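Receptor-like protein kinase ANXUR1 (Arabidopsis thaliana, PDB 6FIG) acts as a plant receptor kinase involved in reproduction, whose malectin-like extracellular part probably perceives signals at the cell surface and whose kinase part presumably phosphorylates serine and threonine. Local coordinates at residues D71-L76 and I159-L164; L76-Y81 and K124-A129; F95-N100 and I138-S143. All blocks are in the same frame, centred on the assembly; numbering follows the deposited sequence.

Contact 1: residues D71-L76 and I159-L164; sequences DKRHLL and IQMPEL
Arg73 and Glu163 form the charged part of this contact. NE of Arg73 gives its hydrogen to OE1 of Glu163 over 2.8 Å, and the bond is nearly straight (167°). OE1 sits in the guanidinium plane at its edge, but NE meets the carboxylate from above, the two planes being 86° apart. NH1 turns instead to Ser127 OG, and NH2 to the carbonyls of Lys181 and Ala183.

The backbones pair antiparallel, joining strand 73-80 to strand 151-161 of the malectin-like fold. Leu75 N reaches Ile159 O at 2.7 Å, Ile159 N returns to Leu75 O, and Met161 N bonds Arg73 O at 2.9 Å. Gln160 O accepts from Lys69 of the second subunit. Beside these bonds, one water links Arg73 N to Met161 O and another links Asp71 O to Glu163 OE2. On the face of His74 and Gln160, a third, in the plane of the His74 ring, ties NE2 to Gln160 OE1.

Apolar packing gathers on Met161. Its chi1 of 68° sets CG between the backbone N and carbonyl carbon, alongside Arg73 CG at 3.6 Å; SD then lies 3.5 Å from Leu75 CG. Lys72 CG rests 3.7 Å from Gln160 CD.

With NE, NH1 and NH2 all bonded, the buried Arg73 probably owes part of its charge balance to the carboxylate of Glu163.

Contact 2: residues L76-Y81 and K124-A129; sequences LRLYFY and KEYSLA
Arg77 starts with CG opposite its carbonyl carbon (chi1 -65°) and runs extended to NE, while Glu125 sets CG opposite its backbone nitrogen (chi1 179°) and also stays extended; the two chains therefore rise side by side from the same face of the sheet. At the top, NE and NH2 of Arg77 grip one oxygen side-on. NE lies 2.8 Å from Glu125 OE2, on the anti lone pair of that oxygen, whereas NH2, at 3.0 Å from OE2, comes nearly along the C-O bond with a more bent hydrogen (138°). OE2 keeps close to the guanidinium plane. The other oxygen, OE1, is taken by Ser187 OG and Arg190, and NH1 of Arg77 goes to Glu157, so the pair belongs to a buried charge network.

Underneath runs regular antiparallel pairing of strands 73-80 and 122-128, part of the beta-sandwich of a malectin-like domain. Leu76 and Tyr126 exchange two backbone bonds, with Tyr126 N 2.8 Å from Leu76 O, and Leu78 and Lys124 exchange another two.

The opposite face is mainly apolar and packs on strands 95-99 and 102-108. Leu78 CD1 nears Tyr126 CE2 at 4.2 Å, and Leu76 CD2 touches Leu128 CD1 at 4.1 Å. The Phe80 ring receives CG of Lys124 at its edge, 4.0 Å from CE2, before the lysine bends away.

Contact 3: residues F95-N100 and I138-S143; sequences FTVEAN and IKFTPS
The Phe140 ring has Val97 CG1 over one face, 4.3 Å above the plane and offset toward the rim, and Phe95 CE2 at its edge, 3.8 Å from Phe140 CD2. Val97 reaches it with both branches: with CG1 opposite the backbone N (chi1 -176°), CG2 comes within 3.7 Å of Phe140 CE2, and CG1 also lies 3.8 Å from Ile138 CG2. The aromatic cluster extends further, since Phe95 meets Phe108 edge-to-face and Phe140 meets Phe58.

Between the strands the pairing is antiparallel, with Thr96 exchanging two backbone bonds with Thr141 and Glu98 two with Lys139. These are neighbouring strands of the five-stranded antiparallel sheet in the malectin-like domain, and their apolar side packs against strands 73-80 and 151-161.

On the other face, one water bridges Thr96 OG1 to Thr141 O at 2.8 Å from that carbonyl. A second sits among Glu98 OE1, Lys139 O and Thr141 OG1. Glu98 OE1 and Lys139 NZ stay 5.3 Å apart, too far for a salt bridge.

The chemistry thus divides by face: hydrocarbon and rings pack into the sandwich interior, while threonines and charged chains hold water on the outer side.

Contacts 1 and 2 use successive parts of strand 73-80, which has strand 151-161 on one side and strand 122-128 on the other; Leu76 belongs to both, and His74 O lies 2.8 Å from Leu128 N, a probable hydrogen bond. Contact 3 is in the sheet packed against them. Its centre is about 12 Å from that of contact 2, and the layers meet where Phe80 CE1 comes 3.6 Å from Phe95 CZ and Leu76 CD1 3.8 Å from Ile138 CD1. The Phe80 side chain is about 10 Å from a bound calcium ion, and that of Ser143 about 6 Å from an N-acetylglucosamine.

Contact 1: residues D71-L76 and I159-L164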
loop_
_atom_site.group_PDB
_atom_site.type_symbol
_atom_site.label_atom_id
_atom_site.label_comp_id
_atom_site.label_asym_id
_atom_site.label_seq_id
_atom_site.Cartn_x
_atom_site.Cartn_y
_atom_site.Cartn_z
ATOM N N ASP A 71 -7.786 -4.932 18.571
ATOM C CA ASP A 71 -7.030 -6.149 18.770
ATOM C C ASP A 71 -5.715 -6.172 17.980
ATOM O O ASP A 71 -5.044 -7.192 17.968
ATOM C CB ASP A 71 -7.892 -7.370 18.409
ATOM C CG ASP A 71 -8.345 -7.373 16.958
ATOM O OD1 ASP A 71 -8.493 -6.292 16.347
ATOM O OD2 ASP A 71 -8.604 -8.471 16.445
ATOM N N LYS A 72 -5.362 -5.061 17.330
ATOM C CA LYS A 72 -4.186 -4.999 16.470
ATOM C C LYS A 72 -3.154 -4.018 17.002
ATOM O O LYS A 72 -3.475 -3.035 17.688
ATOM C CB LYS A 72 -4.568 -4.587 15.036
ATOM C CG LYS A 72 -5.609 -5.474 14.372
ATOM C CD LYS A 72 -5.121 -6.883 14.117
ATOM C CE LYS A 72 -6.226 -7.736 13.500
ATOM N NZ LYS A 72 -5.750 -9.080 13.108
ATOM N N ARG A 73 -1.902 -4.295 16.663
ATOM C CA ARG A 73 -0.789 -3.422 16.964
ATOM C C ARG A 73 -0.727 -2.312 15.913
ATOM O O ARG A 73 -1.153 -2.530 14.767
ATOM C CB ARG A 73 0.492 -4.282 16.968
ATOM C CG ARG A 73 1.784 -3.560 17.217
ATOM C CD ARG A 73 2.948 -4.498 17.468
ATOM N NE ARG A 73 2.940 -5.081 18.801
ATOM C CZ ARG A 73 3.393 -4.484 19.906
ATOM N NH1 ARG A 73 3.860 -3.247 19.881
ATOM N NH2 ARG A 73 3.341 -5.142 21.066
ATOM N N HIS A 74 -0.253 -1.133 16.324
ATOM C CA HIS A 74 -0.102 0.017 15.413
ATOM C C HIS A 74 1.227 0.672 15.488
ATOM O O HIS A 74 1.817 0.787 16.573
ATOM C CB HIS A 74 -1.178 1.066 15.697
ATOM C CG HIS A 74 -2.537 0.568 15.414
ATOM N ND1 HIS A 74 -3.232 -0.212 16.311
ATOM C CD2 HIS A 74 -3.301 0.652 14.301
ATOM C CE1 HIS A 74 -4.375 -0.581 15.761
ATOM N NE2 HIS A 74 -4.438 -0.077 14.537
ATOM N N LEU A 75 1.716 1.113 14.334
ATOM C CA LEU A 75 2.757 2.111 14.293
ATOM C C LEU A 75 2.129 3.489 14.399
ATOM O O LEU A 75 1.104 3.771 13.750
ATOM C CB LEU A 75 3.551 2.073 12.995
ATOM C CG LEU A 75 4.561 1.001 12.791
ATOM C CD1 LEU A 75 5.197 1.090 11.411
ATOM C CD2 LEU A 75 5.641 0.989 13.871
ATOM N N LEU A 76 2.714 4.331 15.235
ATOM C CA LEU A 76 2.331 5.731 15.354
ATOM C C LEU A 76 3.561 6.535 15.074
ATOM O O LEU A 76 4.602 6.327 15.737
ATOM C CB LEU A 76 1.797 6.042 16.745
ATOM C CG LEU A 76 1.613 7.518 17.100
ATOM C CD1 LEU A 76 0.495 8.145 16.269
ATOM C CD2 LEU A 76 1.283 7.681 18.576
ATOM N N ILE A 159 -0.676 3.387 11.502
ATOM C CA ILE A 159 -0.533 2.303 10.531
ATOM C C ILE A 159 -0.709 0.991 11.285
ATOM O O ILE A 159 0.093 0.682 12.174
ATOM C CB ILE A 159 0.871 2.330 9.903
ATOM C CG1 ILE A 159 1.150 3.676 9.198
ATOM C CG2 ILE A 159 1.061 1.174 8.931
ATOM C CD1 ILE A 159 2.616 4.004 9.073
ATOM N N GLN A 160 -1.720 0.223 10.930
ATOM C CA GLN A 160 -1.882 -1.123 11.481
ATOM C C GLN A 160 -0.684 -1.991 11.085
ATOM O O GLN A 160 -0.251 -1.957 9.932
ATOM C CB GLN A 160 -3.164 -1.771 10.971
ATOM C CG GLN A 160 -3.535 -3.016 11.740
ATOM C CD GLN A 160 -4.805 -3.637 11.248
ATOM O OE1 GLN A 160 -5.879 -3.026 11.338
ATOM N NE2 GLN A 160 -4.703 -4.859 10.741
ATOM N N MET A 161 -0.129 -2.759 12.028
ATOM C CA MET A 161 1.049 -3.585 11.742
ATOM C C MET A 161 0.889 -4.954 12.356
ATOM O O MET A 161 0.160 -5.124 13.303
ATOM C CB MET A 161 2.342 -2.930 12.209
ATOM C CG MET A 161 2.462 -2.822 13.713
ATOM S SD MET A 161 4.018 -2.162 14.241
ATOM C CE MET A 161 5.110 -3.534 13.932
ATOM N N PRO A 162 1.559 -5.957 11.787
ATOM C CA PRO A 162 1.552 -7.268 12.423
ATOM C C PRO A 162 2.313 -7.291 13.765
ATOM O O PRO A 162 3.052 -6.361 14.121
ATOM C CB PRO A 162 2.293 -8.171 11.397
ATOM C CG PRO A 162 2.346 -7.379 10.134
ATOM C CD PRO A 162 2.358 -5.942 10.548
ATOM N N GLU A 163 2.096 -8.378 14.493
ATOM C CA GLU A 163 2.810 -8.601 15.749
ATOM C C GLU A 163 4.222 -9.086 15.464
ATOM O O GLU A 163 4.494 -10.279 15.442
ATOM C CB GLU A 163 2.053 -9.603 16.618
ATOM C CG GLU A 163 0.706 -9.076 17.073
ATOM C CD GLU A 163 0.781 -8.022 18.172
ATOM O OE1 GLU A 163 1.875 -7.665 18.664
ATOM O OE2 GLU A 163 -0.307 -7.551 18.557
ATOM N N LEU A 164 5.117 -8.139 15.244
ATOM C CA LEU A 164 6.468 -8.458 14.804
ATOM C C LEU A 164 7.434 -8.627 15.969
ATOM O O LEU A 164 8.626 -8.835 15.731
ATOM C CB LEU A 164 6.989 -7.383 13.867
ATOM C CG LEU A 164 6.208 -7.324 12.539
ATOM C CD1 LEU A 164 6.825 -6.237 11.674
ATOM C CD2 LEU A 164 6.186 -8.653 11.830
HETATM O O HOH W 1 -2.594 -8.563 17.776
HETATM O O HOH W 2 -1.475 -6.574 14.921
HETATM O O HOH W 3 -6.453 -0.612 12.809
#

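Contact 2: residues L76-Y81 and K124-A129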
loop_
_atom_site.group_PDB
_atom_site.type_symbol
_atom_site.label_atom_id
_atom_site.label_comp_id
_atom_site.label_asym_id
_atom_site.label_seq_id
_atom_site.Cartn_x
_atom_site.Cartn_y
_atom_site.Cartn_z
ATOM N N LEU A 76 2.714 4.331 15.235
ATOM C CA LEU A 76 2.331 5.731 15.354
ATOM C C LEU A 76 3.561 6.535 15.074
ATOM O O LEU A 76 4.602 6.327 15.737
ATOM C CB LEU A 76 1.797 6.042 16.745
ATOM C CG LEU A 76 1.613 7.518 17.100
ATOM C CD1 LEU A 76 0.495 8.145 16.269
ATOM C CD2 LEU A 76 1.283 7.681 18.576
ATOM N N ARG A 77 3.491 7.460 14.127
ATOM C CA ARG A 77 4.564 8.386 13.878
ATOM C C ARG A 77 4.123 9.816 14.106
ATOM O O ARG A 77 3.026 10.191 13.694
ATOM C CB ARG A 77 5.069 8.300 12.447
ATOM C CG ARG A 77 5.712 6.974 12.132
ATOM C CD ARG A 77 6.149 6.891 10.700
ATOM N NE ARG A 77 6.660 5.554 10.432
ATOM C CZ ARG A 77 6.446 4.854 9.325
ATOM N NH1 ARG A 77 5.723 5.320 8.321
ATOM N NH2 ARG A 77 6.945 3.627 9.233
ATOM N N LEU A 78 5.003 10.584 14.715
ATOM C CA LEU A 78 4.788 12.001 14.978
ATOM C C LEU A 78 5.920 12.765 14.301
ATOM O O LEU A 78 7.102 12.489 14.553
ATOM C CB LEU A 78 4.798 12.271 16.477
ATOM C CG LEU A 78 3.792 11.452 17.290
ATOM C CD1 LEU A 78 3.941 11.753 18.751
ATOM C CD2 LEU A 78 2.353 11.710 16.852
ATOM N N TYR A 79 5.556 13.707 13.431
ATOM C CA TYR A 79 6.507 14.498 12.639
ATOM C C TYR A 79 6.574 15.911 13.200
ATOM O O TYR A 79 5.530 16.559 13.363
ATOM C CB TYR A 79 6.062 14.580 11.173
ATOM C CG TYR A 79 6.105 13.269 10.402
ATOM C CD1 TYR A 79 5.237 12.221 10.690
ATOM C CD2 TYR A 79 7.024 13.090 9.366
ATOM C CE1 TYR A 79 5.293 11.021 9.989
ATOM C CE2 TYR A 79 7.079 11.900 8.641
ATOM C CZ TYR A 79 6.210 10.874 8.949
ATOM O OH TYR A 79 6.295 9.708 8.211
ATOM N N PHE A 80 7.788 16.387 13.446
ATOM C CA PHE A 80 8.013 17.717 13.984
ATOM C C PHE A 80 9.056 18.482 13.177
ATOM O O PHE A 80 10.114 17.945 12.846
ATOM C CB PHE A 80 8.511 17.605 15.414
ATOM C CG PHE A 80 7.573 16.891 16.339
ATOM C CD1 PHE A 80 6.433 17.512 16.797
ATOM C CD2 PHE A 80 7.840 15.578 16.756
ATOM C CE1 PHE A 80 5.575 16.848 17.665
ATOM C CE2 PHE A 80 6.987 14.921 17.621
ATOM C CZ PHE A 80 5.856 15.556 18.083
ATOM N N TYR A 81 8.745 19.738 12.881
ATOM C CA TYR A 81 9.665 20.659 12.210
ATOM C C TYR A 81 9.695 21.960 13.031
ATOM O O TYR A 81 8.847 22.820 12.824
ATOM C CB TYR A 81 9.185 20.923 10.783
ATOM C CG TYR A 81 10.032 21.923 10.036
ATOM C CD1 TYR A 81 11.387 21.693 9.840
ATOM C CD2 TYR A 81 9.482 23.093 9.515
ATOM C CE1 TYR A 81 12.178 22.611 9.157
ATOM C CE2 TYR A 81 10.264 24.016 8.825
ATOM C CZ TYR A 81 11.612 23.766 8.648
ATOM O OH TYR A 81 12.379 24.701 7.963
ATOM N N LYS A 124 9.289 10.775 15.318
ATOM C CA LYS A 124 9.219 9.875 16.446
ATOM C C LYS A 124 8.312 8.735 16.026
ATOM O O LYS A 124 7.223 8.971 15.529
ATOM C CB LYS A 124 8.639 10.561 17.686
ATOM C CG LYS A 124 9.394 11.779 18.185
ATOM C CD LYS A 124 10.687 11.431 18.868
ATOM C CE LYS A 124 11.228 12.676 19.565
ATOM N NZ LYS A 124 12.446 12.441 20.357
ATOM N N GLU A 125 8.741 7.482 16.211
ATOM C CA GLU A 125 7.955 6.347 15.805
ATOM C C GLU A 125 7.797 5.394 16.970
ATOM O O GLU A 125 8.808 5.057 17.643
ATOM C CB GLU A 125 8.624 5.610 14.642
ATOM C CG GLU A 125 7.859 4.390 14.163
ATOM C CD GLU A 125 8.568 3.644 13.062
ATOM O OE1 GLU A 125 9.297 2.712 13.412
ATOM O OE2 GLU A 125 8.390 3.954 11.864
ATOM N N TYR A 126 6.577 4.928 17.166
ATOM C CA TYR A 126 6.212 4.040 18.251
ATOM C C TYR A 126 5.453 2.855 17.703
ATOM O O TYR A 126 4.764 2.968 16.696
ATOM C CB TYR A 126 5.363 4.786 19.280
ATOM C CG TYR A 126 6.010 6.035 19.751
ATOM C CD1 TYR A 126 6.931 6.018 20.815
ATOM C CD2 TYR A 126 5.756 7.254 19.138
ATOM C CE1 TYR A 126 7.563 7.167 21.229
ATOM C CE2 TYR A 126 6.380 8.407 19.541
ATOM C CZ TYR A 126 7.288 8.369 20.588
ATOM O OH TYR A 126 7.938 9.499 20.978
ATOM N N SER A 127 5.553 1.717 18.385
ATOM C CA SER A 127 4.740 0.560 18.106
ATOM C C SER A 127 3.908 0.279 19.342
ATOM O O SER A 127 4.445 -0.079 20.405
ATOM C CB SER A 127 5.552 -0.674 17.721
ATOM O OG SER A 127 4.684 -1.778 17.503
ATOM N N LEU A 128 2.606 0.490 19.198
ATOM C CA LEU A 128 1.668 0.446 20.314
ATOM C C LEU A 128 0.978 -0.901 20.375
ATOM O O LEU A 128 0.340 -1.325 19.396
ATOM C CB LEU A 128 0.631 1.554 20.155
ATOM C CG LEU A 128 1.210 2.973 20.062
ATOM C CD1 LEU A 128 0.080 3.980 19.864
ATOM C CD2 LEU A 128 2.048 3.316 21.293
ATOM N N ALA A 129 1.074 -1.573 21.520
ATOM C CA ALA A 129 0.380 -2.841 21.707
ATOM C C ALA A 129 -1.138 -2.694 21.578
ATOM O O ALA A 129 -1.683 -1.602 21.798
ATOM C CB ALA A 129 0.733 -3.457 23.064
#

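Contact 3: residues F95-N100 and I138-S143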
loop_
_atom_site.group_PDB
_atom_site.type_symbol
_atom_site.label_atom_id
_atom_site.label_comp_id
_atom_site.label_asym_id
_atom_site.label_seq_id
_atom_site.Cartn_x
_atom_site.Cartn_y
_atom_site.Cartn_z
ATOM N N PHE A 95 6.091 20.171 25.637
ATOM C CA PHE A 95 4.794 19.501 25.775
ATOM C C PHE A 95 4.862 17.998 25.963
ATOM O O PHE A 95 5.925 17.362 25.824
ATOM C CB PHE A 95 3.881 19.877 24.610
ATOM C CG PHE A 95 4.398 19.478 23.266
ATOM C CD1 PHE A 95 5.261 20.307 22.568
ATOM C CD2 PHE A 95 3.945 18.316 22.657
ATOM C CE1 PHE A 95 5.699 19.958 21.294
ATOM C CE2 PHE A 95 4.376 17.952 21.387
ATOM C CZ PHE A 95 5.253 18.789 20.707
ATOM N N THR A 96 3.707 17.444 26.318
ATOM C CA THR A 96 3.523 16.034 26.525
ATOM C C THR A 96 2.644 15.511 25.411
ATOM O O THR A 96 1.754 16.207 24.922
ATOM C CB THR A 96 2.877 15.779 27.911
ATOM O OG1 THR A 96 3.783 16.203 28.938
ATOM C CG2 THR A 96 2.483 14.316 28.160
ATOM N N VAL A 97 2.907 14.276 24.988
ATOM C CA VAL A 97 2.003 13.559 24.098
ATOM C C VAL A 97 1.739 12.195 24.705
ATOM O O VAL A 97 2.697 11.466 25.073
ATOM C CB VAL A 97 2.548 13.376 22.668
ATOM C CG1 VAL A 97 1.492 12.712 21.786
ATOM C CG2 VAL A 97 3.039 14.700 22.088
ATOM N N GLU A 98 0.469 11.825 24.733
ATOM C CA GLU A 98 0.007 10.550 25.222
ATOM C C GLU A 98 -0.822 9.874 24.148
ATOM O O GLU A 98 -1.567 10.546 23.403
ATOM C CB GLU A 98 -0.839 10.740 26.470
ATOM C CG GLU A 98 -0.076 11.243 27.680
ATOM C CD GLU A 98 -1.007 11.835 28.723
ATOM O OE1 GLU A 98 -1.497 12.979 28.538
ATOM O OE2 GLU A 98 -1.273 11.151 29.726
ATOM N N ALA A 99 -0.721 8.552 24.064
ATOM C CA ALA A 99 -1.550 7.761 23.148
ATOM C C ALA A 99 -2.251 6.735 24.004
ATOM O O ALA A 99 -1.629 5.792 24.528
ATOM C CB ALA A 99 -0.721 7.094 22.060
ATOM N N ASN A 100 -3.551 6.930 24.150
ATOM C CA ASN A 100 -4.334 6.282 25.163
ATOM C C ASN A 100 -3.637 6.438 26.529
ATOM O O ASN A 100 -3.388 7.576 26.952
ATOM C CB ASN A 100 -4.726 4.871 24.717
ATOM C CG ASN A 100 -5.741 4.889 23.560
ATOM O OD1 ASN A 100 -6.199 5.954 23.144
ATOM N ND2 ASN A 100 -6.115 3.705 23.055
ATOM N N ILE A 138 -5.008 10.601 20.934
ATOM C CA ILE A 138 -3.666 11.173 20.960
ATOM C C ILE A 138 -3.807 12.566 21.541
ATOM O O ILE A 138 -4.421 13.445 20.916
ATOM C CB ILE A 138 -3.023 11.278 19.569
ATOM C CG1 ILE A 138 -2.999 9.918 18.887
ATOM C CG2 ILE A 138 -1.616 11.852 19.699
ATOM C CD1 ILE A 138 -2.620 10.003 17.428
ATOM N N LYS A 139 -3.274 12.747 22.747
ATOM C CA LYS A 139 -3.472 13.973 23.526
ATOM C C LYS A 139 -2.195 14.773 23.582
ATOM O O LYS A 139 -1.148 14.243 24.007
ATOM C CB LYS A 139 -3.924 13.664 24.945
ATOM C CG LYS A 139 -4.162 14.916 25.776
ATOM C CD LYS A 139 -4.779 14.606 27.121
ATOM C CE LYS A 139 -5.486 15.845 27.620
ATOM N NZ LYS A 139 -5.906 15.796 29.042
ATOM N N PHE A 140 -2.278 16.040 23.168
ATOM C CA PHE A 140 -1.199 17.005 23.241
ATOM C C PHE A 140 -1.445 17.953 24.400
ATOM O O PHE A 140 -2.470 18.616 24.436
ATOM C CB PHE A 140 -1.094 17.807 21.930
ATOM C CG PHE A 140 -0.568 17.006 20.777
ATOM C CD1 PHE A 140 -1.391 16.122 20.088
ATOM C CD2 PHE A 140 0.780 17.096 20.385
ATOM C CE1 PHE A 140 -0.908 15.371 19.020
ATOM C CE2 PHE A 140 1.266 16.353 19.323
ATOM C CZ PHE A 140 0.434 15.468 18.643
ATOM N N THR A 141 -0.519 18.036 25.349
ATOM C CA THR A 141 -0.669 18.886 26.516
ATOM C C THR A 141 0.526 19.808 26.669
ATOM O O THR A 141 1.603 19.342 27.051
ATOM C CB THR A 141 -0.797 18.069 27.809
ATOM O OG1 THR A 141 -1.873 17.152 27.670
ATOM C CG2 THR A 141 -1.018 18.979 29.015
ATOM N N PRO A 142 0.361 21.117 26.391
ATOM C CA PRO A 142 1.438 22.071 26.647
ATOM C C PRO A 142 1.910 21.993 28.105
ATOM O O PRO A 142 1.098 21.729 29.006
ATOM C CB PRO A 142 0.779 23.432 26.356
ATOM C CG PRO A 142 -0.298 23.114 25.388
ATOM C CD PRO A 142 -0.827 21.775 25.807
ATOM N N SER A 143 3.202 22.191 28.337
ATOM C CA SER A 143 3.736 22.160 29.689
ATOM C C SER A 143 3.027 23.189 30.584
ATOM O O SER A 143 2.904 24.348 30.215
ATOM C CB SER A 143 5.232 22.479 29.694
ATOM O OG SER A 143 5.715 22.607 31.025
HETATM O O HOH W 4 2.633 18.592 29.506
HETATM O O HOH W 5 -0.724 14.837 26.798
#